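Transcriptional regulator, MarR family (Bacillus cereus, PDB 4XRF) probably binds DNA through a winged helix-turn-helix domain and regulates transcription. Local coordinates at residues T29-P34 with D69-Q74; L39-H44 with T51-K56; A63-I68 with V77-D82. All coordinates share one frame; numbering follows the deposited sequence.

Interaction 1 of 3, residues T29-P34 with D69-Q74; sequences TGLTPP and DRLIDQ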
# COMPACT_ATOMS: atom_id res chain seq x y z
N THR A 29 -14.56 -11.06 2.08
CA THR A 29 -14.69 -11.87 3.30
C THR A 29 -14.79 -11.05 4.58
O THR A 29 -15.22 -11.57 5.60
CB THR A 29 -13.52 -12.88 3.45
OG1 THR A 29 -12.29 -12.17 3.63
CG2 THR A 29 -13.41 -13.77 2.21
N GLY A 30 -14.38 -9.77 4.54
CA GLY A 30 -14.29 -8.91 5.73
C GLY A 30 -13.15 -9.23 6.68
O GLY A 30 -13.16 -8.80 7.84
N LEU A 31 -12.16 -9.98 6.19
CA LEU A 31 -11.01 -10.41 7.00
C LEU A 31 -9.67 -10.18 6.30
O LEU A 31 -9.56 -10.40 5.11
CB LEU A 31 -11.13 -11.90 7.34
CG LEU A 31 -12.44 -12.34 8.04
CD1 LEU A 31 -12.68 -13.84 7.89
CD2 LEU A 31 -12.47 -11.90 9.51
N THR A 32 -8.65 -9.78 7.04
CA THR A 32 -7.28 -9.84 6.54
C THR A 32 -6.81 -11.30 6.64
O THR A 32 -7.43 -12.10 7.36
CB THR A 32 -6.31 -9.00 7.38
OG1 THR A 32 -6.20 -9.61 8.67
CG2 THR A 32 -6.82 -7.58 7.56
N PRO A 33 -5.74 -11.67 5.92
CA PRO A 33 -5.30 -13.07 6.04
C PRO A 33 -4.95 -13.58 7.44
O PRO A 33 -5.28 -14.73 7.73
CB PRO A 33 -4.12 -13.15 5.06
CG PRO A 33 -4.55 -12.19 3.97
CD PRO A 33 -5.14 -11.02 4.73
N PRO A 34 -4.33 -12.75 8.32
CA PRO A 34 -4.09 -13.28 9.66
C PRO A 34 -5.37 -13.47 10.49
O PRO A 34 -5.46 -14.44 11.28
CB PRO A 34 -3.17 -12.22 10.31
CG PRO A 34 -2.47 -11.59 9.13
CD PRO A 34 -3.57 -11.50 8.11
N ASP A 69 -8.51 -7.98 19.65
CA ASP A 69 -9.33 -6.77 19.83
C ASP A 69 -10.14 -6.44 18.55
O ASP A 69 -11.30 -6.07 18.63
CB ASP A 69 -8.47 -5.54 20.16
CG ASP A 69 -7.90 -5.58 21.54
OD1 ASP A 69 -8.38 -6.37 22.39
OD2 ASP A 69 -6.96 -4.78 21.79
N ARG A 70 -9.53 -6.58 17.38
CA ARG A 70 -10.24 -6.28 16.11
C ARG A 70 -11.33 -7.31 15.79
O ARG A 70 -12.40 -6.95 15.29
CB ARG A 70 -9.28 -6.11 14.92
CG ARG A 70 -8.19 -5.05 15.11
CD ARG A 70 -8.72 -3.63 15.08
NE ARG A 70 -9.34 -3.18 16.33
CZ ARG A 70 -8.67 -2.74 17.41
NH1 ARG A 70 -7.34 -2.67 17.40
NH2 ARG A 70 -9.33 -2.36 18.50
N LEU A 71 -11.06 -8.58 16.09
CA LEU A 71 -12.03 -9.66 15.89
C LEU A 71 -13.21 -9.55 16.87
O LEU A 71 -14.32 -9.97 16.55
CB LEU A 71 -11.36 -11.03 16.04
CG LEU A 71 -10.90 -11.92 14.86
CD1 LEU A 71 -11.13 -11.33 13.47
CD2 LEU A 71 -9.48 -12.43 15.03
N ILE A 72 -12.94 -8.99 18.05
CA ILE A 72 -13.98 -8.64 19.05
C ILE A 72 -14.87 -7.50 18.52
O ILE A 72 -16.09 -7.62 18.54
CB ILE A 72 -13.36 -8.32 20.44
CG1 ILE A 72 -12.77 -9.59 21.05
CG2 ILE A 72 -14.39 -7.70 21.40
CD1 ILE A 72 -11.95 -9.34 22.31
N ASP A 73 -14.27 -6.42 17.99
CA ASP A 73 -15.04 -5.36 17.29
C ASP A 73 -16.01 -5.93 16.23
O ASP A 73 -17.16 -5.50 16.15
CB ASP A 73 -14.12 -4.33 16.61
CG ASP A 73 -13.25 -3.56 17.58
OD1 ASP A 73 -13.64 -3.39 18.77
OD2 ASP A 73 -12.15 -3.13 17.17
N GLN A 74 -15.53 -6.89 15.42
CA GLN A 74 -16.40 -7.54 14.41
C GLN A 74 -17.31 -8.60 15.04
O GLN A 74 -18.14 -9.19 14.35
CB GLN A 74 -15.58 -8.18 13.27
CG GLN A 74 -14.79 -7.23 12.39
CD GLN A 74 -14.52 -7.83 11.02
OE1 GLN A 74 -15.44 -8.30 10.34
NE2 GLN A 74 -13.26 -7.79 10.59
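G30 and L31 run past Q74 and L71 with their backbones well apart, the CA atoms of G30 and Q74 and those of L31 and L71 each lying 9.0 Å from one another. Side chains from both segments bridge this gap. G30 is the first residue after helix 4-29 to leave helical geometry, and its phi is positive. Its carbonyl is met by the Q74 side chain. Q74 NE2 donates to G30 O over 2.9 Å, with an N-H...O angle of 162°. The donor lies almost straight beyond the carbonyl oxygen, which in turn sits in the plane of the Q74 amide. The Q74 chain is extended beyond CG, and this carries the amide across to the loop. R100 NH1 adds a weak hydrogen bond to the same G30 O. Q74 OE1 is only 3.4 Å from G30 O, but both are acceptors and do not bond. R100 NH2 donates to Q74 OE1 instead, and Q74 NE2 also bonds to Q27 O of the second subunit. The amide therefore has partners at both polar atoms, which should fix its rotation.

Beside this bond lies a small apolar contact. L31 CD2 meets L71 CD1 at 4.2 Å and also approaches Q74 NE2 at 4.3 Å. On L71 it is the CD1 branch that reaches L31.

The contact is buried within the winged helix-turn-helix domain. It joins the loop after helix 4-29 to the C-terminal part of the 61-73 region, and the two leucines pack beside the polar bond. The chemistry implies a buried G30 carbonyl met by a nearly straight amide bond, with the Q74 amide itself held at both ends, by R100 and by Q27 of the second subunit.

Interaction 2 of 3, residues L39-H44 with T51-K56; sequences LKILDH and TTLAKK. With SO4 (sulfate ion), chain K; PO4 (phosphate ion), chain C.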
# COMPACT_ATOMS: atom_id res chain seq x y z
N LEU A 39 -9.33 -17.38 12.89
CA LEU A 39 -10.63 -18.02 12.92
C LEU A 39 -10.58 -19.51 12.52
O LEU A 39 -11.30 -20.32 13.11
CB LEU A 39 -11.65 -17.28 12.02
CG LEU A 39 -11.98 -15.82 12.38
CD1 LEU A 39 -13.07 -15.28 11.46
CD2 LEU A 39 -12.42 -15.68 13.84
N LYS A 40 -9.74 -19.86 11.54
CA LYS A 40 -9.56 -21.26 11.17
C LYS A 40 -8.98 -22.09 12.31
O LYS A 40 -9.41 -23.22 12.52
CB LYS A 40 -8.69 -21.44 9.93
CG LYS A 40 -9.32 -20.95 8.65
CD LYS A 40 -8.43 -21.28 7.45
CE LYS A 40 -8.51 -22.75 7.04
NZ LYS A 40 -7.78 -22.98 5.75
N ILE A 41 -7.99 -21.55 13.03
CA ILE A 41 -7.43 -22.24 14.20
C ILE A 41 -8.51 -22.52 15.24
O ILE A 41 -8.62 -23.64 15.74
CB ILE A 41 -6.26 -21.45 14.85
CG1 ILE A 41 -5.12 -21.27 13.84
CG2 ILE A 41 -5.78 -22.15 16.12
CD1 ILE A 41 -4.00 -20.38 14.36
N LEU A 42 -9.32 -21.51 15.55
CA LEU A 42 -10.38 -21.62 16.56
C LEU A 42 -11.52 -22.52 16.10
O LEU A 42 -12.17 -23.15 16.93
CB LEU A 42 -10.92 -20.23 16.93
CG LEU A 42 -9.89 -19.30 17.55
CD1 LEU A 42 -10.44 -17.89 17.63
CD2 LEU A 42 -9.47 -19.79 18.92
N ASP A 43 -11.76 -22.56 14.79
CA ASP A 43 -12.72 -23.49 14.21
C ASP A 43 -12.22 -24.93 14.34
O ASP A 43 -13.01 -25.84 14.59
CB ASP A 43 -12.97 -23.18 12.74
CG ASP A 43 -14.21 -23.87 12.19
OD1 ASP A 43 -15.10 -24.26 12.98
OD2 ASP A 43 -14.31 -24.01 10.95
N HIS A 44 -10.92 -25.12 14.16
CA HIS A 44 -10.33 -26.45 14.16
C HIS A 44 -10.24 -26.99 15.60
O HIS A 44 -10.79 -28.05 15.89
CB HIS A 44 -8.98 -26.44 13.44
CG HIS A 44 -8.27 -27.76 13.41
ND1 HIS A 44 -6.97 -27.89 12.97
CD2 HIS A 44 -8.67 -29.00 13.79
CE1 HIS A 44 -6.60 -29.16 13.07
NE2 HIS A 44 -7.61 -29.85 13.57
N THR A 51 -2.09 -17.15 24.17
CA THR A 51 -0.66 -17.46 24.00
C THR A 51 -0.40 -18.57 22.96
O THR A 51 0.57 -18.51 22.23
CB THR A 51 0.02 -17.77 25.34
OG1 THR A 51 -0.72 -18.80 26.00
CG2 THR A 51 0.03 -16.51 26.24
N THR A 52 -1.29 -19.56 22.87
CA THR A 52 -1.20 -20.60 21.84
C THR A 52 -1.44 -20.03 20.42
O THR A 52 -0.75 -20.41 19.46
CB THR A 52 -2.18 -21.76 22.13
OG1 THR A 52 -1.91 -22.32 23.42
CG2 THR A 52 -2.07 -22.85 21.08
N LEU A 53 -2.41 -19.14 20.28
CA LEU A 53 -2.63 -18.44 19.02
C LEU A 53 -1.36 -17.70 18.58
O LEU A 53 -0.94 -17.84 17.43
CB LEU A 53 -3.80 -17.47 19.14
CG LEU A 53 -5.20 -18.07 19.29
CD1 LEU A 53 -6.22 -16.95 19.48
CD2 LEU A 53 -5.56 -18.93 18.08
N ALA A 54 -0.76 -16.94 19.50
CA ALA A 54 0.50 -16.26 19.25
C ALA A 54 1.59 -17.22 18.75
O ALA A 54 2.25 -16.95 17.76
CB ALA A 54 0.97 -15.53 20.51
N LYS A 55 1.78 -18.34 19.46
CA LYS A 55 2.73 -19.37 19.03
C LYS A 55 2.42 -19.91 17.63
O LYS A 55 3.32 -20.04 16.79
CB LYS A 55 2.73 -20.53 20.03
CG LYS A 55 4.08 -21.19 20.19
N LYS A 56 1.15 -20.22 17.37
CA LYS A 56 0.78 -20.72 16.05
C LYS A 56 1.00 -19.70 14.92
O LYS A 56 1.24 -20.11 13.77
CB LYS A 56 -0.65 -21.24 16.04
CG LYS A 56 -0.82 -22.59 16.74
CD LYS A 56 -2.30 -22.84 17.04
CE LYS A 56 -2.52 -24.17 17.76
NZ LYS A 56 -2.33 -25.34 16.86
S SO4 K . -2.02 -24.89 13.15
O1 SO4 K . -0.84 -25.21 14.00
O2 SO4 K . -3.22 -24.79 14.02
O3 SO4 K . -2.25 -25.96 12.16
O4 SO4 K . -1.73 -23.58 12.49
P PO4 C . -4.05 -24.04 5.68
O1 PO4 C . -4.74 -24.01 7.02
O2 PO4 C . -2.82 -23.16 5.72
O3 PO4 C . -3.69 -25.47 5.35
O4 PO4 C . -5.00 -23.49 4.64
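I41 and L42 of helix 33-45 pack against L53 and K56 of helix 50-57, within the winged helix-turn-helix fold. In MarR proteins the second of these helices is the first helix of the helix-turn-helix. The segment axes come within 11.2 Å, and their directions differ by 122°.

K40 comes first and holds an anion. K40 NZ bonds to O4 of a phosphate at 3.0 Å and to D5 of the third subunit.

I41 is central. With CG1 beside the backbone N (chi1 -61°), CG2 is anti to it and faces helix 50-57. There I41 CG2 touches L53 CD2 at 3.8 Å and K56 CD at 3.7 Å. I41 CD1 lies against K56 CB, also at 3.8 Å. The I41 and L53 side chains run antiparallel alongside each other. The aliphatic part of K56 thus covers I41, and a bend at its last torsion (chi4 -73°) turns NZ to a sulfate. K56 NZ bonds to sulfate O2 at 3.0 Å and to O1 at 3.2 Å. Y37 of the same chain and K6 of the third subunit also bond to this ion. Both anions probably come from the crystallisation liquor.

L42 follows, its side chain roughly perpendicular to that of L53. Both leucines also touch I91 of strand 89-93. One methyl from each makes the contact, L42 CD2 and L53 CD2 lying 4.1 Å apart.

Interaction 3 of 3, residues A63-I68 with V77-D82; sequences AITVMI and VERYHD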
# COMPACT_ATOMS: atom_id res chain seq x y z
N ALA A 63 1.06 -8.80 19.99
CA ALA A 63 0.61 -8.69 18.62
C ALA A 63 -0.74 -9.39 18.45
O ALA A 63 -1.63 -8.89 17.76
CB ALA A 63 1.64 -9.27 17.67
N ILE A 64 -0.90 -10.53 19.11
CA ILE A 64 -2.16 -11.27 19.02
C ILE A 64 -3.29 -10.50 19.72
O ILE A 64 -4.44 -10.52 19.27
CB ILE A 64 -2.01 -12.73 19.52
CG1 ILE A 64 -2.74 -13.70 18.59
CG2 ILE A 64 -2.57 -12.90 20.90
CD1 ILE A 64 -2.08 -13.91 17.25
N THR A 65 -2.93 -9.77 20.79
CA THR A 65 -3.88 -8.95 21.55
C THR A 65 -4.59 -7.95 20.63
O THR A 65 -5.81 -7.87 20.65
CB THR A 65 -3.20 -8.24 22.74
OG1 THR A 65 -2.81 -9.22 23.70
CG2 THR A 65 -4.17 -7.26 23.44
N VAL A 66 -3.83 -7.22 19.82
CA VAL A 66 -4.42 -6.27 18.86
C VAL A 66 -5.33 -6.97 17.86
O VAL A 66 -6.44 -6.50 17.59
CB VAL A 66 -3.35 -5.40 18.15
CG1 VAL A 66 -4.00 -4.33 17.26
CG2 VAL A 66 -2.45 -4.72 19.18
N MET A 67 -4.88 -8.11 17.33
CA MET A 67 -5.66 -8.88 16.35
C MET A 67 -7.00 -9.28 16.95
O MET A 67 -8.07 -9.08 16.36
CB MET A 67 -4.90 -10.12 15.87
CG MET A 67 -4.07 -9.89 14.62
SD MET A 67 -2.88 -11.20 14.18
CE MET A 67 -1.40 -10.62 15.01
N ILE A 68 -6.93 -9.85 18.14
CA ILE A 68 -8.11 -10.27 18.86
C ILE A 68 -9.06 -9.11 19.20
O ILE A 68 -10.27 -9.25 19.03
CB ILE A 68 -7.74 -11.11 20.10
CG1 ILE A 68 -7.15 -12.45 19.64
CG2 ILE A 68 -8.95 -11.29 21.01
CD1 ILE A 68 -6.22 -13.06 20.67
N VAL A 77 -15.13 -13.35 17.68
CA VAL A 77 -14.62 -14.17 18.78
C VAL A 77 -15.03 -13.54 20.11
O VAL A 77 -15.41 -12.37 20.14
CB VAL A 77 -13.07 -14.32 18.76
CG1 VAL A 77 -12.59 -14.91 17.43
CG2 VAL A 77 -12.38 -12.99 19.05
N GLU A 78 -14.97 -14.33 21.18
CA GLU A 78 -15.09 -13.81 22.53
C GLU A 78 -13.81 -14.12 23.32
O GLU A 78 -13.21 -15.19 23.16
CB GLU A 78 -16.33 -14.41 23.21
CG GLU A 78 -16.96 -13.53 24.28
CD GLU A 78 -18.47 -13.52 24.18
OE1 GLU A 78 -19.01 -12.93 23.22
OE2 GLU A 78 -19.14 -14.11 25.05
N ARG A 79 -13.38 -13.16 24.13
CA ARG A 79 -12.24 -13.32 25.00
C ARG A 79 -12.78 -13.36 26.43
O ARG A 79 -13.69 -12.62 26.79
CB ARG A 79 -11.27 -12.14 24.86
CG ARG A 79 -10.14 -12.12 25.90
CD ARG A 79 -9.02 -11.21 25.43
NE ARG A 79 -9.50 -9.85 25.20
CZ ARG A 79 -8.95 -8.97 24.37
NH1 ARG A 79 -7.88 -9.28 23.63
NH2 ARG A 79 -9.48 -7.76 24.29
N TYR A 80 -12.23 -14.27 27.21
CA TYR A 80 -12.53 -14.31 28.62
C TYR A 80 -11.34 -14.86 29.40
O TYR A 80 -10.41 -15.44 28.83
CB TYR A 80 -13.81 -15.12 28.90
CG TYR A 80 -13.67 -16.59 28.61
CD1 TYR A 80 -13.86 -17.09 27.31
CD2 TYR A 80 -13.34 -17.48 29.63
CE1 TYR A 80 -13.73 -18.44 27.05
CE2 TYR A 80 -13.21 -18.84 29.38
CZ TYR A 80 -13.41 -19.31 28.09
OH TYR A 80 -13.26 -20.66 27.85
N HIS A 81 -11.38 -14.64 30.70
CA HIS A 81 -10.36 -15.11 31.61
C HIS A 81 -10.94 -16.30 32.34
O HIS A 81 -12.13 -16.31 32.70
CB HIS A 81 -9.98 -13.99 32.59
CG HIS A 81 -9.37 -12.79 31.93
ND1 HIS A 81 -10.03 -12.04 30.98
CD2 HIS A 81 -8.15 -12.22 32.07
CE1 HIS A 81 -9.24 -11.07 30.56
NE2 HIS A 81 -8.10 -11.15 31.21
N ASP A 82 -10.12 -17.33 32.54
CA ASP A 82 -10.55 -18.46 33.35
C ASP A 82 -11.09 -17.87 34.65
O ASP A 82 -10.52 -16.91 35.19
CB ASP A 82 -9.39 -19.43 33.60
CG ASP A 82 -9.83 -20.64 34.40
OD1 ASP A 82 -10.26 -21.63 33.77
OD2 ASP A 82 -9.77 -20.60 35.65
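I68 and R79 form the centre of this contact between helix 61-73 and strand 77-81. The two segments are 10.9 Å apart at closest approach of their axes, and their directions differ by 128°.

The apolar part is small. The CG2 methyl of I68 is anti to the backbone N and points to the strand. I68 CG2 meets V77 CG2 at 4.3 Å. I68 also touches I91 of strand 89-93. V77 and R79 alternate with E78 along the strand, so both direct their side chains to the helix while E78 turns away.

The second kind of contact is between a charged group and the helix surface. R79 starts out extended and then bends at its third torsion (chi3 58°), which lays the guanidinium beside the helix. R79 NH1 comes to 3.5 Å from I68 CG2, with the methyl placed obliquely to the flat group. T65 O lies at the guanidinium edge, near its plane, but at 3.9 Å from R79 NH1 it makes no hydrogen bond. R79 NH2 forms a salt bridge with D69 OD1, the next residue of the helix after I68.

The strand itself pairs antiparallel with strand 89-93, through backbone bonds such as those of E78 with E92 and Y80 with I90. Packing of a helix on the first strand of such a hairpin joins the helix-turn-helix to its wing. Helix 61-73 corresponds to the recognition helix of MarR proteins and the hairpin to the wing.

From the N terminus, residues 29-34 open interaction 1 at the end of helix 4-29. Interaction 2 opens and closes next, bringing helix 50-57 back onto helix 33-45, and it lies wholly between the two halves of interaction 1. Residues 63-68 then open interaction 3. Interaction 1 closes at 69-74 on the same helix, and interaction 3 closes afterwards at 77-82, so these two cross, while 2 and 3 follow in series. L39 packs on L31 and L71, linking interactions 1 and 2. V77 joins all three, touching L71, L39 and L42. Together they tie helices 33-45, 50-57 and 61-73 to the wing.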